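Local coordinates for pyridoxal phosphate homeostasis protein (Bifidobacterium adolescentis ATCC 15703, PDB 3CPG) that probably binds pyridoxal 5'-phosphate and takes part in keeping the cellular supply of that cofactor in balance, at residues 34-39 / 48-53; 63-68 / 95-100; 136-141 / 148-153; 162-167 / 241-246. All coordinates share one frame; numbering follows the deposited sequence.

Overall arrangement
The chain forms a TIM barrel, and its four contacts follow one another in series, none nested in or crossing another. Contact 1 closes the short connection between helix 19-42 and strand 51-55. Contact 2 joins helix 61-69 to the turn between helix 80-96 and strand 99-101, its centre about 20 Å from that of contact 1. Contact 3 closes the bend from strand 137-141 into helix 144-157. Contact 4, spanning the longest loop, brings strands 161-166 and 241-243 together inside the barrel. There it meets contact 1 through the salt bridge of Arg51 with Glu241, and contact 3 through Glu139 and Ser243.

Contact 1 (34-39 / 48-53); sequences DRIAAA and GSVRLL
Ile36 puts both of its branches against strand 51-55 and the residue just before it, and with Val50 and Leu52 it makes up the whole tightly packed part of this contact. The CG2 methyl, anti to the backbone N, lies 3.8 Å from Val50 CB. The longer arm runs on to Leu52, where Ile36 CD1 comes within 3.7 Å of Leu52 CB and the two side chains cross at about a right angle. A branched side chain suits this place because one residue can fill the space before two others, Val50 just ahead of the strand and Leu52 within it, that both point toward the helix. Cut back to an alanine, this position is likely to leave a gap in front of Val50 and Leu52. The other side of the helix is loose: Asp34, Ala37 and Ala38 are exposed, as small or charged residues can be on an outer surface. On the strand, Arg51 points away from the helix and its NH2 forms a salt bridge with Glu241. As in a TIM barrel, the helix lies outside and the strand belongs to the parallel sheet; Val261 of strand 260-263 touches both Ile36 and Val50, while Ile254 of helix 250-255 packs on Val50 and Ala39.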
loop_
_atom_site.group_PDB
_atom_site.type_symbol
_atom_site.label_atom_id
_atom_site.label_comp_id
_atom_site.label_asym_id
_atom_site.label_seq_id
_atom_site.Cartn_x
_atom_site.Cartn_y
_atom_site.Cartn_z
ATOM N N ASP A 34 6.812 -0.595 -17.289
ATOM C CA ASP A 34 6.386 -0.313 -18.653
ATOM C C ASP A 34 4.866 -0.431 -18.751
ATOM O O ASP A 34 4.219 0.377 -19.411
ATOM C CB ASP A 34 7.039 -1.278 -19.653
ATOM C CG ASP A 34 8.530 -1.029 -19.829
ATOM O OD1 ASP A 34 9.002 0.084 -19.516
ATOM O OD2 ASP A 34 9.230 -1.949 -20.300
ATOM N N ARG A 35 4.298 -1.438 -18.092
ATOM C CA ARG A 35 2.846 -1.626 -18.114
ATOM C C ARG A 35 2.160 -0.428 -17.475
ATOM O O ARG A 35 1.136 0.051 -17.965
ATOM C CB ARG A 35 2.449 -2.901 -17.363
ATOM C CG ARG A 35 2.737 -4.182 -18.119
ATOM C CD ARG A 35 2.405 -5.406 -17.279
ATOM N NE ARG A 35 0.993 -5.458 -16.910
ATOM C CZ ARG A 35 0.458 -6.405 -16.147
ATOM N NH1 ARG A 35 1.219 -7.379 -15.667
ATOM N NH2 ARG A 35 -0.842 -6.389 -15.877
ATOM N N ILE A 36 2.717 0.049 -16.369
ATOM C CA ILE A 36 2.148 1.205 -15.693
ATOM C C ILE A 36 2.168 2.399 -16.643
ATOM O O ILE A 36 1.159 3.085 -16.806
ATOM C CB ILE A 36 2.931 1.525 -14.396
ATOM C CG1 ILE A 36 2.724 0.381 -13.394
ATOM C CG2 ILE A 36 2.466 2.857 -13.801
ATOM C CD1 ILE A 36 3.526 0.510 -12.109
ATOM N N ALA A 37 3.309 2.640 -17.282
ATOM C CA ALA A 37 3.429 3.750 -18.223
ATOM C C ALA A 37 2.422 3.605 -19.365
ATOM O O ALA A 37 1.761 4.573 -19.743
ATOM C CB ALA A 37 4.845 3.814 -18.782
ATOM N N ALA A 38 2.297 2.395 -19.906
ATOM C CA ALA A 38 1.359 2.154 -21.001
ATOM C C ALA A 38 -0.082 2.390 -20.546
ATOM O O ALA A 38 -0.902 2.917 -21.300
ATOM C CB ALA A 38 1.517 0.723 -21.529
ATOM N N ALA A 39 -0.381 2.003 -19.307
ATOM C CA ALA A 39 -1.724 2.173 -18.757
ATOM C C ALA A 39 -2.048 3.647 -18.559
ATOM O O ALA A 39 -3.167 4.079 -18.813
ATOM C CB ALA A 39 -1.845 1.431 -17.435
ATOM N N GLY A 48 3.915 9.341 -14.072
ATOM C CA GLY A 48 4.238 9.523 -12.668
ATOM C C GLY A 48 3.017 9.637 -11.773
ATOM O O GLY A 48 3.144 9.762 -10.553
ATOM N N SER A 49 1.833 9.603 -12.377
ATOM C CA SER A 49 0.591 9.692 -11.621
ATOM C C SER A 49 0.388 8.451 -10.762
ATOM O O SER A 49 -0.247 8.513 -9.711
ATOM C CB SER A 49 -0.605 9.838 -12.567
ATOM O OG SER A 49 -0.562 11.071 -13.261
ATOM N N VAL A 50 0.931 7.327 -11.216
ATOM C CA VAL A 50 0.788 6.060 -10.503
ATOM C C VAL A 50 2.112 5.590 -9.917
ATOM O O VAL A 50 3.121 5.551 -10.616
ATOM C CB VAL A 50 0.272 4.951 -11.451
ATOM C CG1 VAL A 50 0.063 3.654 -10.678
ATOM C CG2 VAL A 50 -1.019 5.395 -12.120
ATOM N N ARG A 51 2.106 5.237 -8.635
ATOM C CA ARG A 51 3.316 4.745 -7.993
ATOM C C ARG A 51 3.230 3.236 -7.842
ATOM O O ARG A 51 2.153 2.679 -7.602
ATOM C CB ARG A 51 3.522 5.386 -6.616
ATOM C CG ARG A 51 4.015 6.823 -6.666
ATOM C CD ARG A 51 4.582 7.265 -5.325
ATOM N NE ARG A 51 3.555 7.356 -4.293
ATOM C CZ ARG A 51 3.805 7.561 -3.004
ATOM N NH1 ARG A 51 5.056 7.694 -2.580
ATOM N NH2 ARG A 51 2.803 7.640 -2.137
ATOM N N LEU A 52 4.371 2.577 -7.997
ATOM C CA LEU A 52 4.437 1.131 -7.878
ATOM C C LEU A 52 4.859 0.702 -6.482
ATOM O O LEU A 52 5.908 1.121 -5.985
ATOM C CB LEU A 52 5.430 0.561 -8.894
ATOM C CG LEU A 52 5.856 -0.901 -8.721
ATOM C CD1 LEU A 52 4.657 -1.842 -8.874
ATOM C CD2 LEU A 52 6.925 -1.225 -9.757
ATOM N N LEU A 53 4.025 -0.119 -5.851
ATOM C CA LEU A 53 4.331 -0.667 -4.538
ATOM C C LEU A 53 4.566 -2.144 -4.780
ATOM O O LEU A 53 3.707 -2.832 -5.333
ATOM C CB LEU A 53 3.162 -0.496 -3.556
ATOM C CG LEU A 53 3.266 -1.217 -2.194
ATOM C CD1 LEU A 53 2.268 -0.617 -1.240
ATOM C CD2 LEU A 53 2.979 -2.701 -2.316
#

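Contact 2 (63-68 / 95-100); sequences EIMAAI and AERGFS
Selenomethionine Met65 meets not an apolar residue but the aliphatic part of an arginine, its CE methyl lying 4.1 Å from Arg97 CG. The Met65 chain is bent at both chi2 (-52°) and chi3 (-58°), which brings the methyl end nearer to Arg97 than the first bond of the side chain would suggest. Arginine suits this edge because its methylenes can cover an apolar neighbour while the charged end serves elsewhere: Arg97 NE forms a salt bridge with Asp69, at the end of helix 61-69. Arg97 is also where helix 80-96 ends, in a Schellman motif. Gly98 is its C-prime residue, with a positive phi that suits glycine; its N bonds to Ala95 O at 2.9 Å, and Phe99 N reaches back to Cys94 O. The turn delivers Phe99 toward helix 61-69, where Ile68 CG2 approaches ring atom CE2 obliquely at 4.0 Å. Arg97 O lies 3.5 Å above the plane of this ring, offset toward its rim. Ile68 and Phe99 slide past each other in opposite directions, a loose apolar fit of a branched chain against a ring. Ile115 of strand 113-119 touches both side chains.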
loop_
_atom_site.group_PDB
_atom_site.type_symbol
_atom_site.label_atom_id
_atom_site.label_comp_id
_atom_site.label_asym_id
_atom_site.label_seq_id
_atom_site.Cartn_x
_atom_site.Cartn_y
_atom_site.Cartn_z
ATOM N N GLU A 63 15.871 -10.620 -2.467
ATOM C CA GLU A 63 14.869 -10.464 -3.516
ATOM C C GLU A 63 14.288 -9.052 -3.527
ATOM O O GLU A 63 14.161 -8.418 -4.574
ATOM C CB GLU A 63 13.730 -11.468 -3.307
ATOM C CG GLU A 63 14.117 -12.912 -3.582
ATOM C CD GLU A 63 12.983 -13.882 -3.297
ATOM O OE1 GLU A 63 12.665 -14.100 -2.109
ATOM O OE2 GLU A 63 12.404 -14.420 -4.264
ATOM N N ILE A 64 13.914 -8.568 -2.352
ATOM C CA ILE A 64 13.330 -7.235 -2.245
ATOM C C ILE A 64 14.299 -6.155 -2.705
ATOM O O ILE A 64 13.909 -5.225 -3.412
ATOM C CB ILE A 64 12.890 -6.943 -0.797
ATOM C CG1 ILE A 64 11.831 -7.965 -0.378
ATOM C CG2 ILE A 64 12.348 -5.516 -0.683
ATOM C CD1 ILE A 64 11.442 -7.890 1.082
HETATM N N MSE A 65 15.563 -6.268 -2.309
HETATM C CA MSE A 65 16.544 -5.273 -2.713
HETATM C C MSE A 65 16.814 -5.316 -4.217
HETATM O O MSE A 65 17.151 -4.298 -4.821
HETATM C CB MSE A 65 17.841 -5.453 -1.916
HETATM C CG MSE A 65 17.681 -5.132 -0.411
HETATM SE SE MSE A 65 16.884 -3.399 -0.094
HETATM C CE MSE A 65 18.153 -2.331 -1.017
ATOM N N ALA A 66 16.661 -6.486 -4.827
ATOM C CA ALA A 66 16.867 -6.585 -6.266
ATOM C C ALA A 66 15.758 -5.765 -6.922
ATOM O O ALA A 66 15.976 -5.098 -7.932
ATOM C CB ALA A 66 16.801 -8.044 -6.727
ATOM N N ALA A 67 14.562 -5.814 -6.335
ATOM C CA ALA A 67 13.426 -5.066 -6.866
ATOM C C ALA A 67 13.640 -3.561 -6.700
ATOM O O ALA A 67 13.368 -2.780 -7.611
ATOM C CB ALA A 67 12.142 -5.492 -6.163
ATOM N N ILE A 68 14.122 -3.155 -5.534
ATOM C CA ILE A 68 14.369 -1.739 -5.293
ATOM C C ILE A 68 15.475 -1.245 -6.214
ATOM O O ILE A 68 15.372 -0.164 -6.787
ATOM C CB ILE A 68 14.729 -1.492 -3.812
ATOM C CG1 ILE A 68 13.449 -1.579 -2.974
ATOM C CG2 ILE A 68 15.407 -0.130 -3.637
ATOM C CD1 ILE A 68 13.683 -1.699 -1.473
ATOM N N ALA A 95 19.671 2.047 3.243
ATOM C CA ALA A 95 20.516 3.166 3.647
ATOM C C ALA A 95 21.798 3.187 2.821
ATOM O O ALA A 95 22.241 4.239 2.362
ATOM C CB ALA A 95 20.851 3.066 5.132
ATOM N N GLU A 96 22.396 2.017 2.638
ATOM C CA GLU A 96 23.623 1.914 1.857
ATOM C C GLU A 96 23.380 2.359 0.417
ATOM O O GLU A 96 24.272 2.908 -0.237
ATOM C CB GLU A 96 24.131 0.473 1.895
ATOM C CG GLU A 96 24.689 0.086 3.251
ATOM C CD GLU A 96 24.784 -1.410 3.448
ATOM O OE1 GLU A 96 24.823 -2.149 2.443
ATOM O OE2 GLU A 96 24.830 -1.846 4.617
ATOM N N ARG A 97 22.166 2.121 -0.069
ATOM C CA ARG A 97 21.784 2.504 -1.424
ATOM C C ARG A 97 21.310 3.955 -1.493
ATOM O O ARG A 97 20.834 4.403 -2.533
ATOM C CB ARG A 97 20.677 1.589 -1.944
ATOM C CG ARG A 97 21.133 0.196 -2.328
ATOM C CD ARG A 97 22.047 0.223 -3.543
ATOM N NE ARG A 97 22.109 -1.080 -4.197
ATOM C CZ ARG A 97 23.234 -1.681 -4.569
ATOM N NH1 ARG A 97 24.408 -1.102 -4.350
ATOM N NH2 ARG A 97 23.186 -2.865 -5.164
ATOM N N GLY A 98 21.430 4.676 -0.382
ATOM C CA GLY A 98 21.032 6.078 -0.360
ATOM C C GLY A 98 19.552 6.357 -0.174
ATOM O O GLY A 98 19.072 7.432 -0.548
ATOM N N PHE A 99 18.831 5.403 0.408
ATOM C CA PHE A 99 17.396 5.554 0.641
ATOM C C PHE A 99 17.039 5.428 2.112
ATOM O O PHE A 99 17.685 4.690 2.853
ATOM C CB PHE A 99 16.597 4.459 -0.079
ATOM C CG PHE A 99 16.790 4.421 -1.562
ATOM C CD1 PHE A 99 16.350 5.467 -2.363
ATOM C CD2 PHE A 99 17.387 3.316 -2.166
ATOM C CE1 PHE A 99 16.500 5.415 -3.745
ATOM C CE2 PHE A 99 17.541 3.254 -3.546
ATOM C CZ PHE A 99 17.097 4.303 -4.338
ATOM N N SER A 100 16.003 6.147 2.531
ATOM C CA SER A 100 15.516 6.023 3.896
ATOM C C SER A 100 14.339 5.069 3.695
ATOM O O SER A 100 13.705 5.087 2.641
ATOM C CB SER A 100 15.055 7.377 4.456
ATOM O OG SER A 100 14.025 7.956 3.681
#

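Contact 3 (136-141 / 148-153); sequences DTIESV and EKISRR
In the beta-alpha-beta unit of strand 137-141, helix 144-157 and strand 161-166, the first strand meets its following helix through Ile138, Val141 and Ile150. Ile138 and Ile150 reach toward each other tip to tip, Ile138 CD1 standing 3.8 Å from Ile150 CD1. The Ile138 methyl also has the shorter branch of its partner nearby, Ile150 CG2 at 4.1 Å. Val141 comes in obliquely, its CG2 lying 3.9 Å from Ile150 CD1, and this one methyl of the helix therefore touches two residues of the strand. In Ile150, CG1 is anti to the carbonyl carbon (chi1 -65°), and the extended second torsion carries CD1 on to the strand. Isoleucine suits both ends of the tip-to-tip pair because its longer arm helps to span the gap between strand and helix, whose closest CA atoms, Val141 CA and Ile150 CA, are 9.0 Å apart. This is the usual layering of a TIM barrel, with apolar side chains filling the space between the parallel sheet and the outer helices. Val161 and Val163 of the next strand extend the layer, the former against Ile150 and the latter against Val141, while Ile128 of helix 128-131 also packs on Ile150. Along the helix, Arg153 folds back on the preceding turn: its NH1 donates to Lys149 O at 3.0 Å with an N-H...O angle of 155°. The oxygen lies at the edge of the guanidinium, close to its plane, although the donor is tilted 32° from the carbonyl plane. The Arg153 backbone N gives the same oxygen a second, weak bond of 3.4 Å.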
loop_
_atom_site.group_PDB
_atom_site.type_symbol
_atom_site.label_atom_id
_atom_site.label_comp_id
_atom_site.label_asym_id
_atom_site.label_seq_id
_atom_site.Cartn_x
_atom_site.Cartn_y
_atom_site.Cartn_z
ATOM N N ASP A 136 5.433 3.255 7.771
ATOM C CA ASP A 136 4.961 4.633 7.830
ATOM C C ASP A 136 3.491 4.739 7.463
ATOM O O ASP A 136 2.856 5.756 7.728
ATOM C CB ASP A 136 5.783 5.559 6.927
ATOM C CG ASP A 136 6.349 4.858 5.714
ATOM O OD1 ASP A 136 5.658 4.013 5.110
ATOM O OD2 ASP A 136 7.501 5.175 5.358
ATOM N N THR A 137 2.955 3.696 6.841
ATOM C CA THR A 137 1.546 3.690 6.470
ATOM C C THR A 137 0.923 2.306 6.612
ATOM O O THR A 137 1.487 1.310 6.161
ATOM C CB THR A 137 1.328 4.153 5.011
ATOM O OG1 THR A 137 1.841 5.478 4.836
ATOM C CG2 THR A 137 -0.161 4.155 4.677
ATOM N N ILE A 138 -0.242 2.253 7.250
ATOM C CA ILE A 138 -0.986 1.005 7.414
ATOM C C ILE A 138 -2.180 1.103 6.459
ATOM O O ILE A 138 -3.145 1.824 6.722
ATOM C CB ILE A 138 -1.496 0.837 8.865
ATOM C CG1 ILE A 138 -0.307 0.732 9.825
ATOM C CG2 ILE A 138 -2.375 -0.406 8.962
ATOM C CD1 ILE A 138 -0.695 0.752 11.303
ATOM N N GLU A 139 -2.109 0.373 5.348
ATOM C CA GLU A 139 -3.153 0.415 4.328
ATOM C C GLU A 139 -4.409 -0.396 4.607
ATOM O O GLU A 139 -5.404 -0.259 3.895
ATOM C CB GLU A 139 -2.588 -0.058 2.986
ATOM C CG GLU A 139 -1.515 0.832 2.394
ATOM C CD GLU A 139 -1.273 0.527 0.927
ATOM O OE1 GLU A 139 -2.177 -0.052 0.288
ATOM O OE2 GLU A 139 -0.194 0.882 0.407
ATOM N N SER A 140 -4.372 -1.223 5.644
ATOM C CA SER A 140 -5.491 -2.109 5.950
ATOM C C SER A 140 -6.440 -1.705 7.076
ATOM O O SER A 140 -7.032 -2.570 7.714
ATOM C CB SER A 140 -4.938 -3.498 6.256
ATOM O OG SER A 140 -4.009 -3.408 7.325
ATOM N N VAL A 141 -6.590 -0.412 7.333
ATOM C CA VAL A 141 -7.494 0.013 8.398
ATOM C C VAL A 141 -8.921 -0.097 7.859
ATOM O O VAL A 141 -9.344 0.696 7.015
ATOM C CB VAL A 141 -7.174 1.449 8.838
ATOM C CG1 VAL A 141 -8.036 1.834 10.031
ATOM C CG2 VAL A 141 -5.692 1.552 9.204
ATOM N N GLU A 148 -8.953 3.429 16.074
ATOM C CA GLU A 148 -8.827 3.909 17.449
ATOM C C GLU A 148 -7.700 3.170 18.165
ATOM O O GLU A 148 -6.922 3.770 18.907
ATOM C CB GLU A 148 -10.131 3.697 18.223
ATOM C CG GLU A 148 -11.323 4.495 17.727
ATOM C CD GLU A 148 -12.589 4.204 18.522
ATOM O OE1 GLU A 148 -12.941 3.014 18.671
ATOM O OE2 GLU A 148 -13.237 5.164 18.992
ATOM N N LYS A 149 -7.615 1.862 17.946
ATOM C CA LYS A 149 -6.573 1.066 18.584
ATOM C C LYS A 149 -5.195 1.516 18.113
ATOM O O LYS A 149 -4.253 1.573 18.895
ATOM C CB LYS A 149 -6.776 -0.418 18.277
ATOM C CG LYS A 149 -8.048 -0.984 18.871
ATOM C CD LYS A 149 -8.268 -2.421 18.435
ATOM C CE LYS A 149 -9.594 -2.945 18.961
ATOM N NZ LYS A 149 -9.818 -4.357 18.542
ATOM N N ILE A 150 -5.079 1.838 16.830
ATOM C CA ILE A 150 -3.802 2.294 16.296
ATOM C C ILE A 150 -3.505 3.678 16.861
ATOM O O ILE A 150 -2.372 3.979 17.239
ATOM C CB ILE A 150 -3.839 2.335 14.749
ATOM C CG1 ILE A 150 -4.012 0.908 14.216
ATOM C CG2 ILE A 150 -2.570 2.985 14.200
ATOM C CD1 ILE A 150 -4.203 0.813 12.711
ATOM N N SER A 151 -4.533 4.514 16.940
ATOM C CA SER A 151 -4.383 5.863 17.471
ATOM C C SER A 151 -3.840 5.858 18.904
ATOM O O SER A 151 -2.885 6.568 19.222
ATOM C CB SER A 151 -5.731 6.590 17.441
ATOM O OG SER A 151 -5.660 7.828 18.131
ATOM N N ARG A 152 -4.453 5.055 19.766
ATOM C CA ARG A 152 -4.031 4.982 21.164
ATOM C C ARG A 152 -2.548 4.649 21.282
ATOM O O ARG A 152 -1.823 5.242 22.083
ATOM C CB ARG A 152 -4.832 3.912 21.905
ATOM C CG ARG A 152 -6.332 4.102 21.878
ATOM C CD ARG A 152 -7.000 2.936 22.586
ATOM N NE ARG A 152 -6.684 2.920 24.010
ATOM C CZ ARG A 152 -7.319 3.654 24.919
ATOM N NH1 ARG A 152 -8.304 4.459 24.551
ATOM N NH2 ARG A 152 -6.968 3.587 26.192
ATOM N N ARG A 153 -2.107 3.691 20.476
ATOM C CA ARG A 153 -0.721 3.249 20.491
ATOM C C ARG A 153 0.249 4.247 19.861
ATOM O O ARG A 153 1.379 4.397 20.332
ATOM C CB ARG A 153 -0.637 1.872 19.822
ATOM C CG ARG A 153 -1.352 0.807 20.661
ATOM C CD ARG A 153 -1.619 -0.495 19.918
ATOM N NE ARG A 153 -2.168 -1.513 20.816
ATOM C CZ ARG A 153 -3.406 -1.516 21.308
ATOM N NH1 ARG A 153 -4.262 -0.553 20.993
ATOM N NH2 ARG A 153 -3.788 -2.490 22.125
#

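Contact 4 (162-167 / 241-246)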
loop_
_atom_site.group_PDB
_atom_site.type_symbol
_atom_site.label_atom_id
_atom_site.label_comp_id
_atom_site.label_asym_id
_atom_site.label_seq_id
_atom_site.Cartn_x
_atom_site.Cartn_y
_atom_site.Cartn_z
ATOM N N GLY A 162 0.722 6.896 9.140
ATOM C CA GLY A 162 -0.219 7.090 8.055
ATOM C C GLY A 162 -1.166 5.910 7.972
ATOM O O GLY A 162 -0.814 4.799 8.361
ATOM N N VAL A 163 -2.379 6.149 7.490
ATOM C CA VAL A 163 -3.345 5.068 7.343
ATOM C C VAL A 163 -4.187 5.268 6.099
ATOM O O VAL A 163 -4.426 6.399 5.674
ATOM C CB VAL A 163 -4.331 4.972 8.546
ATOM C CG1 VAL A 163 -3.579 4.688 9.834
ATOM C CG2 VAL A 163 -5.138 6.259 8.663
ATOM N N LEU A 164 -4.603 4.159 5.502
ATOM C CA LEU A 164 -5.496 4.204 4.356
ATOM C C LEU A 164 -6.727 3.459 4.844
ATOM O O LEU A 164 -6.607 2.461 5.557
ATOM C CB LEU A 164 -4.920 3.477 3.132
ATOM C CG LEU A 164 -3.612 3.974 2.509
ATOM C CD1 LEU A 164 -3.432 3.323 1.138
ATOM C CD2 LEU A 164 -3.633 5.490 2.364
ATOM N N LEU A 165 -7.906 3.960 4.501
ATOM C CA LEU A 165 -9.138 3.291 4.889
ATOM C C LEU A 165 -9.374 2.212 3.846
ATOM O O LEU A 165 -9.513 2.500 2.653
ATOM C CB LEU A 165 -10.314 4.274 4.906
ATOM C CG LEU A 165 -11.712 3.655 5.031
ATOM C CD1 LEU A 165 -11.813 2.816 6.307
ATOM C CD2 LEU A 165 -12.751 4.769 5.032
ATOM N N GLU A 166 -9.391 0.965 4.301
ATOM C CA GLU A 166 -9.593 -0.182 3.428
ATOM C C GLU A 166 -11.085 -0.398 3.254
ATOM O O GLU A 166 -11.797 -0.615 4.233
ATOM C CB GLU A 166 -8.965 -1.422 4.061
ATOM C CG GLU A 166 -9.062 -2.684 3.232
ATOM C CD GLU A 166 -8.571 -3.893 4.002
ATOM O OE1 GLU A 166 -9.250 -4.300 4.968
ATOM O OE2 GLU A 166 -7.503 -4.425 3.650
ATOM N N VAL A 167 -11.549 -0.349 2.011
ATOM C CA VAL A 167 -12.963 -0.524 1.722
ATOM C C VAL A 167 -13.214 -1.822 0.968
ATOM O O VAL A 167 -12.441 -2.200 0.089
ATOM C CB VAL A 167 -13.503 0.649 0.869
ATOM C CG1 VAL A 167 -15.001 0.483 0.641
ATOM C CG2 VAL A 167 -13.214 1.970 1.559
ATOM N N GLU A 241 -4.690 9.303 -1.708
ATOM C CA GLU A 241 -4.293 8.085 -2.399
ATOM C C GLU A 241 -5.416 7.092 -2.657
ATOM O O GLU A 241 -6.405 7.026 -1.923
ATOM C CB GLU A 241 -3.191 7.360 -1.617
ATOM C CG GLU A 241 -2.006 8.223 -1.229
ATOM C CD GLU A 241 -0.979 8.387 -2.338
ATOM O OE1 GLU A 241 -1.237 7.961 -3.484
ATOM O OE2 GLU A 241 0.099 8.951 -2.048
ATOM N N LEU A 242 -5.241 6.328 -3.728
ATOM C CA LEU A 242 -6.159 5.260 -4.089
ATOM C C LEU A 242 -5.248 4.073 -4.348
ATOM O O LEU A 242 -4.629 3.968 -5.406
ATOM C CB LEU A 242 -6.955 5.602 -5.349
ATOM C CG LEU A 242 -8.071 6.633 -5.153
ATOM C CD1 LEU A 242 -8.705 6.961 -6.501
ATOM C CD2 LEU A 242 -9.109 6.084 -4.189
ATOM N N SER A 243 -5.136 3.202 -3.352
ATOM C CA SER A 243 -4.292 2.019 -3.468
ATOM C C SER A 243 -5.185 0.911 -3.991
ATOM O O SER A 243 -5.958 0.318 -3.242
ATOM C CB SER A 243 -3.723 1.639 -2.100
ATOM O OG SER A 243 -2.881 0.501 -2.189
HETATM N N MSE A 244 -5.090 0.655 -5.290
HETATM C CA MSE A 244 -5.908 -0.370 -5.922
HETATM C C MSE A 244 -5.281 -0.843 -7.223
HETATM O O MSE A 244 -4.650 -0.063 -7.939
HETATM C CB MSE A 244 -7.320 0.175 -6.179
HETATM C CG MSE A 244 -7.372 1.463 -7.011
HETATM SE SE MSE A 244 -9.131 2.269 -6.981
HETATM C CE MSE A 244 -9.045 3.284 -8.577
ATOM N N GLY A 245 -5.466 -2.123 -7.519
ATOM C CA GLY A 245 -4.904 -2.701 -8.722
ATOM C C GLY A 245 -3.692 -3.537 -8.362
ATOM O O GLY A 245 -2.827 -3.099 -7.605
HETATM N N MSE A 246 -3.639 -4.752 -8.889
HETATM C CA MSE A 246 -2.525 -5.650 -8.633
HETATM C C MSE A 246 -2.116 -6.256 -9.968
HETATM O O MSE A 246 -2.462 -5.714 -11.019
HETATM C CB MSE A 246 -2.944 -6.724 -7.632
HETATM C CG MSE A 246 -3.413 -6.119 -6.319
HETATM SE SE MSE A 246 -3.688 -7.378 -4.874
HETATM C CE MSE A 246 -5.264 -8.183 -5.581
#
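Leu164 touches both Glu241 and Ser243 from strand 161-166 of the TIM barrel, whose parallel sheet places strand 196-202 between this strand and strand 241-243. Along the first segment, Gly162 leads into the sheet with backbone bonds to Asp136 and Ile138 of the preceding strand. Val163 then packs on Val141. At Leu164 the side chain turns toward the segment 241-246, CG standing anti to the carbonyl carbon (chi1 -62°), and its two methyls divide the work: CD2 rests loosely by Glu241 CB at 4.4 Å, and CD1 approaches Ser243 more closely. A forked leucine suits a place where two neighbours lie beyond the intervening strand, and Gln199 of that strand touches it too. Next come Leu165, packed on Leu201, and Glu166, whose OE1 is hydrogen-bonded to Gln122. The polar ends of the two partners are used elsewhere. The carboxylate of Glu241 leads away from Leu164 to Thr259 and Arg51, so that only its aliphatic root is used here. Ser243 is small enough to offer its CB to the methyl while its OG, anti to the backbone N, bonds to Glu139 and Arg262; Leu164 CD1 and Ser243 CB are 3.7 Å apart.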